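Local coordinates for hyaluronidase (Thermobaculum terrenum, PDB 5DIY), which probably acts as a family 84 O-GlcNAc hydrolase, removing N-acetylglucosamine from modified substrates, and is captured here as a variant with its predicted proton donor replaced, at residues Q332-A336 with S337-E341; A389-T392 with F393-F397; T98-R101 with K102-F106. All blocks are in the same frame, centred on the assembly; numbering follows the deposited sequence.

Contact 1: Q332-A336 with S337-E341; sequences QEDFA and SFRFE
D334 and R339 are tied together twice, by a salt bridge between side chains and by a bond between their backbones. R339 NE points at D334 OD1 at 2.8 Å, nearly straight (169°) and within the guanidinium plane, and meets the oxygen on its anti side. The chain of R339 bends at chi3 (-64°), which brings NE back over the aspartate, and the planes of the two charged groups stand 86° apart. R339 NH2 adds a weak bond to D334 OD1 at 3.4 Å, and a water links the same two atoms. The other carboxylate oxygen, OD2, makes a salt bridge with K330, so each oxygen of this buried aspartate faces a positive charge, which would probably favour its ionised form.

In the backbone, D334 O takes S337 N at 3.2 Å and R339 N at 2.9 Å, from opposite faces of its carbonyl plane. The hydroxyl of S337 adds a side-chain bond, OG to E333 O at 2.8 Å, while S337 CB lies against one face of the R339 guanidinium.

Rings also meet carbonyl oxygens: F340 CE1 comes within 3.4 Å of F335 O, and F340 O sits at the F335 ring edge, 3.8 Å from CE1. The apolar contact is F335 CD1 with F340 CD1, at 4.5 Å. F340 CZ lies over the centre of the F338 ring.

With F338 in a left-handed conformation, the R339 N to D334 O bond is the six-to-one link of a Schellman-like helix end, lacking the companion bond; R339 then serves as N-cap of helix 340-362, at a tight helix-to-helix corner.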
ATOM      1  N   GLN C 332       8.017 -26.693  16.284  1.00 24.43           N
ATOM      2  CA  GLN C 332       7.276 -27.946  16.117  1.00 25.56           C
ATOM      3  C   GLN C 332       8.215 -29.132  15.849  1.00 24.82           C
ATOM      4  O   GLN C 332       7.991 -30.232  16.375  1.00 22.96           O
ATOM      5  CB  GLN C 332       6.209 -27.827  15.022  1.00 27.76           C
ATOM      6  CG  GLN C 332       5.006 -26.990  15.442  1.00 30.93           C
ATOM      7  CD  GLN C 332       4.023 -26.720  14.305  1.00 34.54           C
ATOM      8  OE1 GLN C 332       4.231 -27.136  13.162  1.00 37.80           O
ATOM      9  NE2 GLN C 332       2.941 -26.018  14.618  1.00 36.44           N
ATOM     10  N   GLU C 333       9.270 -28.918  15.062  1.00 24.45           N
ATOM     11  CA  GLU C 333      10.265 -29.982  14.854  1.00 25.72           C
ATOM     12  C   GLU C 333      10.976 -30.355  16.161  1.00 24.01           C
ATOM     13  O   GLU C 333      11.161 -31.536  16.441  1.00 23.58           O
ATOM     14  CB  GLU C 333      11.285 -29.639  13.757  1.00 28.11           C
ATOM     15  CG  GLU C 333      12.223 -30.815  13.486  1.00 31.48           C
ATOM     16  CD  GLU C 333      12.964 -30.736  12.170  1.00 34.23           C
ATOM     17  OE1 GLU C 333      13.495 -29.652  11.846  1.00 36.38           O
ATOM     18  OE2 GLU C 333      13.028 -31.779  11.471  1.00 36.33           O
ATOM     19  N   ASP C 334      11.345 -29.356  16.960  1.00 23.30           N
ATOM     20  CA  ASP C 334      11.911 -29.600  18.295  1.00 23.27           C
ATOM     21  C   ASP C 334      11.010 -30.514  19.131  1.00 23.16           C
ATOM     22  O   ASP C 334      11.474 -31.509  19.687  1.00 21.90           O
ATOM     23  CB  ASP C 334      12.130 -28.282  19.056  1.00 23.12           C
ATOM     24  CG  ASP C 334      13.380 -27.545  18.630  1.00 23.50           C
ATOM     25  OD1 ASP C 334      14.265 -28.139  17.978  1.00 23.31           O
ATOM     26  OD2 ASP C 334      13.479 -26.354  18.966  1.00 22.77           O
ATOM     27  N   PHE C 335       9.720 -30.178  19.199  1.00 23.09           N
ATOM     28  CA  PHE C 335       8.753 -31.010  19.922  1.00 23.48           C
ATOM     29  C   PHE C 335       8.645 -32.420  19.332  1.00 23.66           C
ATOM     30  O   PHE C 335       8.576 -33.392  20.074  1.00 25.37           O
ATOM     31  CB  PHE C 335       7.371 -30.338  19.991  1.00 23.01           C
ATOM     32  CG  PHE C 335       7.341 -29.034  20.766  1.00 22.85           C
ATOM     33  CD1 PHE C 335       8.322 -28.704  21.724  1.00 23.63           C
ATOM     34  CD2 PHE C 335       6.293 -28.146  20.577  1.00 23.08           C
ATOM     35  CE1 PHE C 335       8.257 -27.503  22.421  1.00 23.31           C
ATOM     36  CE2 PHE C 335       6.220 -26.950  21.289  1.00 23.41           C
ATOM     37  CZ  PHE C 335       7.202 -26.631  22.209  1.00 23.08           C
ATOM     38  N   ALA C 336       8.692 -32.529  18.009  1.00 24.09           N
ATOM     39  CA  ALA C 336       8.631 -33.820  17.312  1.00 24.47           C
ATOM     40  C   ALA C 336       9.948 -34.641  17.312  1.00 25.59           C
ATOM     41  O   ALA C 336       9.976 -35.753  16.764  1.00 25.31           O
ATOM     42  CB  ALA C 336       8.168 -33.582  15.881  1.00 24.46           C
ATOM     43  N   SER C 337      11.025 -34.106  17.897  1.00 25.44           N
ATOM     44  CA  SER C 337      12.348 -34.752  17.882  1.00 26.05           C
ATOM     45  C   SER C 337      13.002 -34.823  19.272  1.00 26.19           C
ATOM     46  O   SER C 337      14.238 -34.849  19.384  1.00 27.63           O
ATOM     47  CB  SER C 337      13.274 -34.002  16.922  1.00 26.02           C
ATOM     48  OG  SER C 337      12.661 -33.817  15.663  1.00 26.76           O
ATOM     49  N   PHE C 338      12.176 -34.868  20.316  1.00 26.12           N
ATOM     50  CA  PHE C 338      12.619 -34.943  21.720  1.00 27.24           C
ATOM     51  C   PHE C 338      13.476 -33.765  22.212  1.00 26.51           C
ATOM     52  O   PHE C 338      14.215 -33.885  23.187  1.00 26.52           O
ATOM     53  CB  PHE C 338      13.263 -36.316  22.011  1.00 29.01           C
ATOM     54  CG  PHE C 338      12.292 -37.311  22.584  1.00 31.09           C
ATOM     55  CD1 PHE C 338      11.167 -37.692  21.854  1.00 32.21           C
ATOM     56  CD2 PHE C 338      12.472 -37.836  23.866  1.00 32.77           C
ATOM     57  CE1 PHE C 338      10.245 -38.586  22.379  1.00 32.15           C
ATOM     58  CE2 PHE C 338      11.555 -38.739  24.394  1.00 33.44           C
ATOM     59  CZ  PHE C 338      10.439 -39.112  23.650  1.00 33.63           C
ATOM     60  N   ARG C 339      13.316 -32.606  21.571  1.00 25.84           N
ATOM     61  CA  ARG C 339      14.023 -31.396  21.947  1.00 25.92           C
ATOM     62  C   ARG C 339      13.016 -30.439  22.581  1.00 27.15           C
ATOM     63  O   ARG C 339      12.857 -29.292  22.148  1.00 25.05           O
ATOM     64  CB  ARG C 339      14.698 -30.790  20.723  1.00 25.74           C
ATOM     65  CG  ARG C 339      15.812 -31.659  20.160  1.00 25.52           C
ATOM     66  CD  ARG C 339      16.674 -30.885  19.178  1.00 25.30           C
ATOM     67  NE  ARG C 339      15.912 -30.464  17.998  1.00 25.30           N
ATOM     68  CZ  ARG C 339      15.804 -31.133  16.846  1.00 26.02           C
ATOM     69  NH1 ARG C 339      16.400 -32.311  16.650  1.00 25.90           N
ATOM     70  NH2 ARG C 339      15.074 -30.615  15.860  1.00 27.34           N
ATOM     71  N   PHE C 340      12.369 -30.923  23.639  1.00 27.92           N
ATOM     72  CA  PHE C 340      11.269 -30.202  24.295  1.00 30.50           C
ATOM     73  C   PHE C 340      11.754 -28.917  24.950  1.00 30.19           C
ATOM     74  O   PHE C 340      11.121 -27.871  24.821  1.00 29.08           O
ATOM     75  CB  PHE C 340      10.578 -31.075  25.350  1.00 32.12           C
ATOM     76  CG  PHE C 340      10.174 -32.429  24.843  1.00 34.81           C
ATOM     77  CD1 PHE C 340       9.166 -32.549  23.894  1.00 36.80           C
ATOM     78  CD2 PHE C 340      10.815 -33.586  25.291  1.00 36.78           C
ATOM     79  CE1 PHE C 340       8.793 -33.795  23.405  1.00 37.05           C
ATOM     80  CE2 PHE C 340      10.436 -34.841  24.809  1.00 37.68           C
ATOM     81  CZ  PHE C 340       9.423 -34.943  23.863  1.00 36.52           C
ATOM     82  N   GLU C 341      12.890 -29.011  25.634  1.00 32.06           N
ATOM     83  CA  GLU C 341      13.488 -27.865  26.324  1.00 33.52           C
ATOM     84  C   GLU C 341      13.855 -26.756  25.351  1.00 30.06           C
ATOM     85  O   GLU C 341      13.651 -25.586  25.650  1.00 29.02           O
ATOM     86  CB  GLU C 341      14.728 -28.291  27.129  1.00 36.95           C
ATOM     87  CG  GLU C 341      14.417 -29.262  28.266  1.00 41.09           C
ATOM     88  CD  GLU C 341      15.573 -29.454  29.236  1.00 45.07           C
ATOM     89  OE1 GLU C 341      16.747 -29.254  28.842  1.00 47.77           O
ATOM     90  OE2 GLU C 341      15.300 -29.814  30.403  1.00 47.78           O
TER
HETATM   91  O   HOH W   1      14.085 -27.831  15.055  1.00 38.39           O

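Contact 2: A389-T392 with F393-F397; sequences AMIT and FSNLF
F393 N bonds to A389 O at 3.0 Å and almost straight (175°), the first of four consecutive i to i+4 bonds that run through S394 and N395 to L396 N on T392 O: regular alpha-helix throughout 389-397. Two of the accepting carbonyls are gripped a second time by a side chain. S394 OG reaches M390 O at 2.6 Å, from the face of the carbonyl plane opposite to S394 N; chi1 of -53° swings the hydroxyl alongside the backbone N and back over the preceding turn. The methyl of M390 rests beside it, CE 3.9 Å from OG. This serine-to-carbonyl bond is the familiar way a helix satisfies a hydroxyl, and T392 OG1 does likewise with Q388 O, here in helix 373-398, which packs on helices 340-362 and 440-451 of the helical region beyond the barrel. N395 repeats the pattern with its amide: ND2 donates to I391 O at 2.8 Å, rather bent at 131°, with the oxygen tilted from the amide plane. N395 lies side by side with I391, and ND2 also meets I391 CG2 at 3.4 Å. The F393 side chain touches F444 and V448 of helix 440-451, and its CD2 lies 3.4 Å from A389 O.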
ATOM      1  N   ALA C 389      -0.314 -20.706  24.854  1.00 25.04           N
ATOM      2  CA  ALA C 389       0.227 -21.893  24.162  1.00 25.24           C
ATOM      3  C   ALA C 389       1.454 -22.457  24.880  1.00 25.10           C
ATOM      4  O   ALA C 389       1.611 -23.674  24.979  1.00 25.60           O
ATOM      5  CB  ALA C 389       0.567 -21.575  22.712  1.00 24.76           C
ATOM      6  N   MET C 390       2.313 -21.562  25.366  1.00 25.49           N
ATOM      7  CA  MET C 390       3.477 -21.918  26.188  1.00 26.42           C
ATOM      8  C   MET C 390       3.079 -22.734  27.415  1.00 26.00           C
ATOM      9  O   MET C 390       3.674 -23.777  27.702  1.00 25.13           O
ATOM     10  CB  MET C 390       4.206 -20.640  26.625  1.00 28.24           C
ATOM     11  CG  MET C 390       5.405 -20.824  27.545  1.00 29.66           C
ATOM     12  SD  MET C 390       6.804 -21.470  26.633  1.00 32.84           S
ATOM     13  CE  MET C 390       7.897 -21.896  27.985  1.00 32.40           C
ATOM     14  N   ILE C 391       2.063 -22.255  28.123  1.00 26.38           N
ATOM     15  CA  ILE C 391       1.576 -22.921  29.324  1.00 27.17           C
ATOM     16  C   ILE C 391       1.025 -24.299  28.976  1.00 25.64           C
ATOM     17  O   ILE C 391       1.297 -25.276  29.679  1.00 24.46           O
ATOM     18  CB  ILE C 391       0.498 -22.081  30.047  1.00 28.39           C
ATOM     19  CG1 ILE C 391       1.110 -20.785  30.592  1.00 29.32           C
ATOM     20  CG2 ILE C 391      -0.135 -22.869  31.192  1.00 29.55           C
ATOM     21  CD1 ILE C 391       0.099 -19.675  30.763  1.00 29.87           C
ATOM     22  N   THR C 392       0.263 -24.371  27.888  1.00 25.04           N
ATOM     23  CA  THR C 392      -0.349 -25.623  27.462  1.00 24.64           C
ATOM     24  C   THR C 392       0.712 -26.677  27.134  1.00 24.67           C
ATOM     25  O   THR C 392       0.657 -27.785  27.669  1.00 25.85           O
ATOM     26  CB  THR C 392      -1.301 -25.400  26.267  1.00 24.69           C
ATOM     27  OG1 THR C 392      -2.293 -24.439  26.633  1.00 24.44           O
ATOM     28  CG2 THR C 392      -1.988 -26.700  25.851  1.00 24.85           C
ATOM     29  N   PHE C 393       1.678 -26.319  26.287  1.00 24.88           N
ATOM     30  CA  PHE C 393       2.773 -27.230  25.911  1.00 25.20           C
ATOM     31  C   PHE C 393       3.631 -27.671  27.097  1.00 25.70           C
ATOM     32  O   PHE C 393       3.969 -28.853  27.201  1.00 25.92           O
ATOM     33  CB  PHE C 393       3.698 -26.611  24.849  1.00 25.86           C
ATOM     34  CG  PHE C 393       3.191 -26.714  23.433  1.00 26.03           C
ATOM     35  CD1 PHE C 393       2.856 -27.944  22.878  1.00 27.13           C
ATOM     36  CD2 PHE C 393       3.110 -25.579  22.627  1.00 27.18           C
ATOM     37  CE1 PHE C 393       2.410 -28.040  21.564  1.00 27.37           C
ATOM     38  CE2 PHE C 393       2.677 -25.668  21.311  1.00 27.49           C
ATOM     39  CZ  PHE C 393       2.320 -26.901  20.780  1.00 27.94           C
ATOM     40  N   SER C 394       3.987 -26.733  27.976  1.00 25.92           N
ATOM     41  CA  SER C 394       4.786 -27.050  29.175  1.00 27.14           C
ATOM     42  C   SER C 394       4.121 -28.126  30.041  1.00 27.46           C
ATOM     43  O   SER C 394       4.765 -29.070  30.488  1.00 26.48           O
ATOM     44  CB  SER C 394       5.014 -25.797  30.027  1.00 27.67           C
ATOM     45  OG  SER C 394       5.567 -24.737  29.264  1.00 29.21           O
ATOM     46  N   ASN C 395       2.822 -27.974  30.260  1.00 28.92           N
ATOM     47  CA  ASN C 395       2.056 -28.931  31.055  1.00 30.62           C
ATOM     48  C   ASN C 395       1.753 -30.241  30.351  1.00 32.74           C
ATOM     49  O   ASN C 395       1.600 -31.271  31.006  1.00 34.14           O
ATOM     50  CB  ASN C 395       0.793 -28.269  31.579  1.00 30.03           C
ATOM     51  CG  ASN C 395       1.110 -27.225  32.617  1.00 29.15           C
ATOM     52  OD1 ASN C 395       1.606 -27.561  33.675  1.00 30.30           O
ATOM     53  ND2 ASN C 395       0.878 -25.964  32.310  1.00 29.17           N
ATOM     54  N   LEU C 396       1.681 -30.203  29.024  1.00 34.32           N
ATOM     55  CA  LEU C 396       1.620 -31.416  28.224  1.00 35.38           C
ATOM     56  C   LEU C 396       2.875 -32.277  28.440  1.00 37.05           C
ATOM     57  O   LEU C 396       2.758 -33.488  28.655  1.00 35.83           O
ATOM     58  CB  LEU C 396       1.458 -31.062  26.740  1.00 35.11           C
ATOM     59  CG  LEU C 396       1.350 -32.199  25.731  1.00 35.52           C
ATOM     60  CD1 LEU C 396       0.109 -33.038  25.994  1.00 36.26           C
ATOM     61  CD2 LEU C 396       1.343 -31.634  24.317  1.00 35.79           C
ATOM     62  N   PHE C 397       4.057 -31.654  28.399  1.00 38.64           N
ATOM     63  CA  PHE C 397       5.329 -32.391  28.491  1.00 41.29           C
ATOM     64  C   PHE C 397       5.703 -32.840  29.906  1.00 46.11           C
ATOM     65  O   PHE C 397       6.462 -33.802  30.053  1.00 49.90           O
ATOM     66  CB  PHE C 397       6.493 -31.599  27.865  1.00 40.64           C
ATOM     67  CG  PHE C 397       6.288 -31.248  26.406  1.00 40.48           C
ATOM     68  CD1 PHE C 397       5.818 -32.196  25.490  1.00 40.65           C
ATOM     69  CD2 PHE C 397       6.584 -29.971  25.937  1.00 38.88           C
ATOM     70  CE1 PHE C 397       5.634 -31.863  24.150  1.00 41.12           C
ATOM     71  CE2 PHE C 397       6.401 -29.640  24.603  1.00 38.92           C
ATOM     72  CZ  PHE C 397       5.926 -30.584  23.708  1.00 38.70           C
TER

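Contact 3: T98-R101 with K102-F106; sequences TLIR and KITPF
T104 and I100 cross obliquely on helix 93-108, the crossover helix of a beta-alpha-beta unit between strands 77-82 and 113-117 of the TIM barrel. With chi1 at -70°, T104 OG1 folds back beside its own backbone N and donates to I100 O at 2.6 Å, while I100 CG2 stays 4.1 Å from the hydroxyl. The backbone bond T104 N to I100 O is weak and bent (121°), so the hydroxyl supplements it; a valine here would probably leave I100 O with only that poor bond and weaken the turn just before the kink. I103 takes the crowded position for CG1 (chi1 68°), between backbone N and carbonyl carbon, which sets CG1 against L99 O at 3.5 Å. Its CD1 meets I100 CD1 at 4.4 Å and its CG2 meets L99 CD2 at 4.5 Å; helix 137-153 packs on all three residues. K102 NZ bonds to the carbonyl oxygens of Y47, W52 and E54. The kink comes at P105, which has no N-H to give, and F106 N makes only a weak bond, to I103 O; P105 CD lies 3.4 Å from R101 O.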
ATOM      1  N   THR C  98     -16.403  22.397 -20.273  1.00 35.43           N
ATOM      2  CA  THR C  98     -16.704  22.125 -18.868  1.00 36.21           C
ATOM      3  C   THR C  98     -15.445  21.727 -18.077  1.00 35.35           C
ATOM      4  O   THR C  98     -15.234  22.217 -16.967  1.00 34.33           O
ATOM      5  CB  THR C  98     -17.809  21.050 -18.749  1.00 36.90           C
ATOM      6  OG1 THR C  98     -19.004  21.530 -19.386  1.00 37.52           O
ATOM      7  CG2 THR C  98     -18.112  20.702 -17.283  1.00 36.54           C
ATOM      8  N   LEU C  99     -14.604  20.869 -18.654  1.00 35.72           N
ATOM      9  CA  LEU C  99     -13.337  20.489 -18.010  1.00 35.59           C
ATOM     10  C   LEU C  99     -12.403  21.694 -17.866  1.00 36.03           C
ATOM     11  O   LEU C  99     -11.792  21.885 -16.812  1.00 36.33           O
ATOM     12  CB  LEU C  99     -12.637  19.363 -18.776  1.00 36.48           C
ATOM     13  CG  LEU C  99     -11.423  18.728 -18.066  1.00 36.77           C
ATOM     14  CD1 LEU C  99     -11.441  17.212 -18.183  1.00 37.65           C
ATOM     15  CD2 LEU C  99     -10.099  19.274 -18.583  1.00 37.51           C
ATOM     16  N   ILE C 100     -12.320  22.513 -18.917  1.00 35.12           N
ATOM     17  CA  ILE C 100     -11.488  23.728 -18.899  1.00 34.94           C
ATOM     18  C   ILE C 100     -11.987  24.735 -17.858  1.00 35.37           C
ATOM     19  O   ILE C 100     -11.181  25.409 -17.209  1.00 36.71           O
ATOM     20  CB  ILE C 100     -11.387  24.378 -20.308  1.00 34.21           C
ATOM     21  CG1 ILE C 100     -10.636  23.454 -21.287  1.00 33.70           C
ATOM     22  CG2 ILE C 100     -10.725  25.756 -20.254  1.00 34.27           C
ATOM     23  CD1 ILE C 100      -9.145  23.303 -21.056  1.00 33.37           C
ATOM     24  N   ARG C 101     -13.304  24.819 -17.691  1.00 36.15           N
ATOM     25  CA  ARG C 101     -13.908  25.669 -16.662  1.00 36.90           C
ATOM     26  C   ARG C 101     -13.535  25.169 -15.259  1.00 36.62           C
ATOM     27  O   ARG C 101     -13.167  25.959 -14.389  1.00 37.03           O
ATOM     28  CB  ARG C 101     -15.428  25.698 -16.842  1.00 39.45           C
ATOM     29  CG  ARG C 101     -16.139  26.902 -16.237  1.00 41.20           C
ATOM     30  CD  ARG C 101     -17.646  26.877 -16.509  1.00 41.37           C
ATOM     31  NE  ARG C 101     -17.951  26.520 -17.900  1.00 41.05           N
ATOM     32  CZ  ARG C 101     -18.595  25.424 -18.322  1.00 41.29           C
ATOM     33  NH1 ARG C 101     -19.090  24.511 -17.479  1.00 42.44           N
ATOM     34  NH2 ARG C 101     -18.760  25.243 -19.630  1.00 41.06           N
ATOM     35  N   LYS C 102     -13.611  23.853 -15.060  1.00 37.00           N
ATOM     36  CA  LYS C 102     -13.248  23.217 -13.783  1.00 36.82           C
ATOM     37  C   LYS C 102     -11.802  23.508 -13.356  1.00 35.94           C
ATOM     38  O   LYS C 102     -11.550  23.805 -12.184  1.00 35.24           O
ATOM     39  CB  LYS C 102     -13.481  21.696 -13.868  1.00 36.83           C
ATOM     40  CG  LYS C 102     -13.124  20.889 -12.627  1.00 37.65           C
ATOM     41  CD  LYS C 102     -13.774  21.441 -11.368  1.00 37.72           C
ATOM     42  CE  LYS C 102     -13.779  20.415 -10.243  1.00 38.37           C
ATOM     43  NZ  LYS C 102     -14.768  19.322 -10.480  1.00 38.44           N
ATOM     44  N   ILE C 103     -10.866  23.421 -14.305  1.00 34.88           N
ATOM     45  CA  ILE C 103      -9.441  23.620 -14.009  1.00 34.92           C
ATOM     46  C   ILE C 103      -8.967  25.085 -14.045  1.00 36.15           C
ATOM     47  O   ILE C 103      -7.858  25.367 -13.594  1.00 35.15           O
ATOM     48  CB  ILE C 103      -8.518  22.737 -14.901  1.00 34.89           C
ATOM     49  CG1 ILE C 103      -8.546  23.156 -16.376  1.00 34.52           C
ATOM     50  CG2 ILE C 103      -8.903  21.266 -14.772  1.00 35.59           C
ATOM     51  CD1 ILE C 103      -7.295  22.763 -17.126  1.00 34.83           C
ATOM     52  N   THR C 104      -9.788  26.003 -14.571  1.00 35.95           N
ATOM     53  CA  THR C 104      -9.391  27.415 -14.708  1.00 36.93           C
ATOM     54  C   THR C 104      -8.916  28.068 -13.398  1.00 35.84           C
ATOM     55  O   THR C 104      -7.872  28.713 -13.404  1.00 36.02           O
ATOM     56  CB  THR C 104     -10.498  28.268 -15.384  1.00 37.83           C
ATOM     57  OG1 THR C 104     -10.599  27.892 -16.761  1.00 39.20           O
ATOM     58  CG2 THR C 104     -10.193  29.763 -15.318  1.00 38.50           C
ATOM     59  N   PRO C 105      -9.665  27.905 -12.283  1.00 36.97           N
ATOM     60  CA  PRO C 105      -9.160  28.434 -10.997  1.00 37.30           C
ATOM     61  C   PRO C 105      -7.721  27.998 -10.666  1.00 37.83           C
ATOM     62  O   PRO C 105      -6.947  28.792 -10.130  1.00 39.16           O
ATOM     63  CB  PRO C 105     -10.144  27.869  -9.970  1.00 37.18           C
ATOM     64  CG  PRO C 105     -11.413  27.656 -10.730  1.00 36.65           C
ATOM     65  CD  PRO C 105     -11.022  27.336 -12.147  1.00 36.74           C
ATOM     66  N   PHE C 106      -7.367  26.761 -11.024  1.00 37.75           N
ATOM     67  CA  PHE C 106      -6.009  26.250 -10.822  1.00 37.71           C
ATOM     68  C   PHE C 106      -5.007  26.894 -11.770  1.00 38.42           C
ATOM     69  O   PHE C 106      -3.902  27.247 -11.348  1.00 37.85           O
ATOM     70  CB  PHE C 106      -5.977  24.721 -10.920  1.00 37.22           C
ATOM     71  CG  PHE C 106      -6.801  24.056  -9.865  1.00 36.80           C
ATOM     72  CD1 PHE C 106      -6.299  23.904  -8.583  1.00 36.96           C
ATOM     73  CD2 PHE C 106      -8.101  23.635 -10.132  1.00 36.75           C
ATOM     74  CE1 PHE C 106      -7.062  23.319  -7.588  1.00 36.75           C
ATOM     75  CE2 PHE C 106      -8.875  23.053  -9.138  1.00 37.49           C
ATOM     76  CZ  PHE C 106      -8.355  22.897  -7.862  1.00 37.27           C
TER

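In the fold
Contacts 1 and 2 are neighbours, their centres 13 Å apart, although most of helix 340-362 and what follows lies between them along the chain. Four phenylalanines join them: F335 CE1 lies 3.6 Å from F397 CE2, F340 CD1 equally close to F397 CE1, and F335 CE2 3.7 Å from F393 CD2. The corner at 332-341 thus packs against the end of helix 373-398. Contact 3 belongs to the barrel, about 70 Å from contact 1 and 68 Å from contact 2 between centres, on the opposite side of the chain's centre. None touches the sugar site, though the helix of contact 3 leads into strand 113-117, soon followed by D119, which binds N-acetylglucosamine, and by engineered N120 at the predicted proton-donor position.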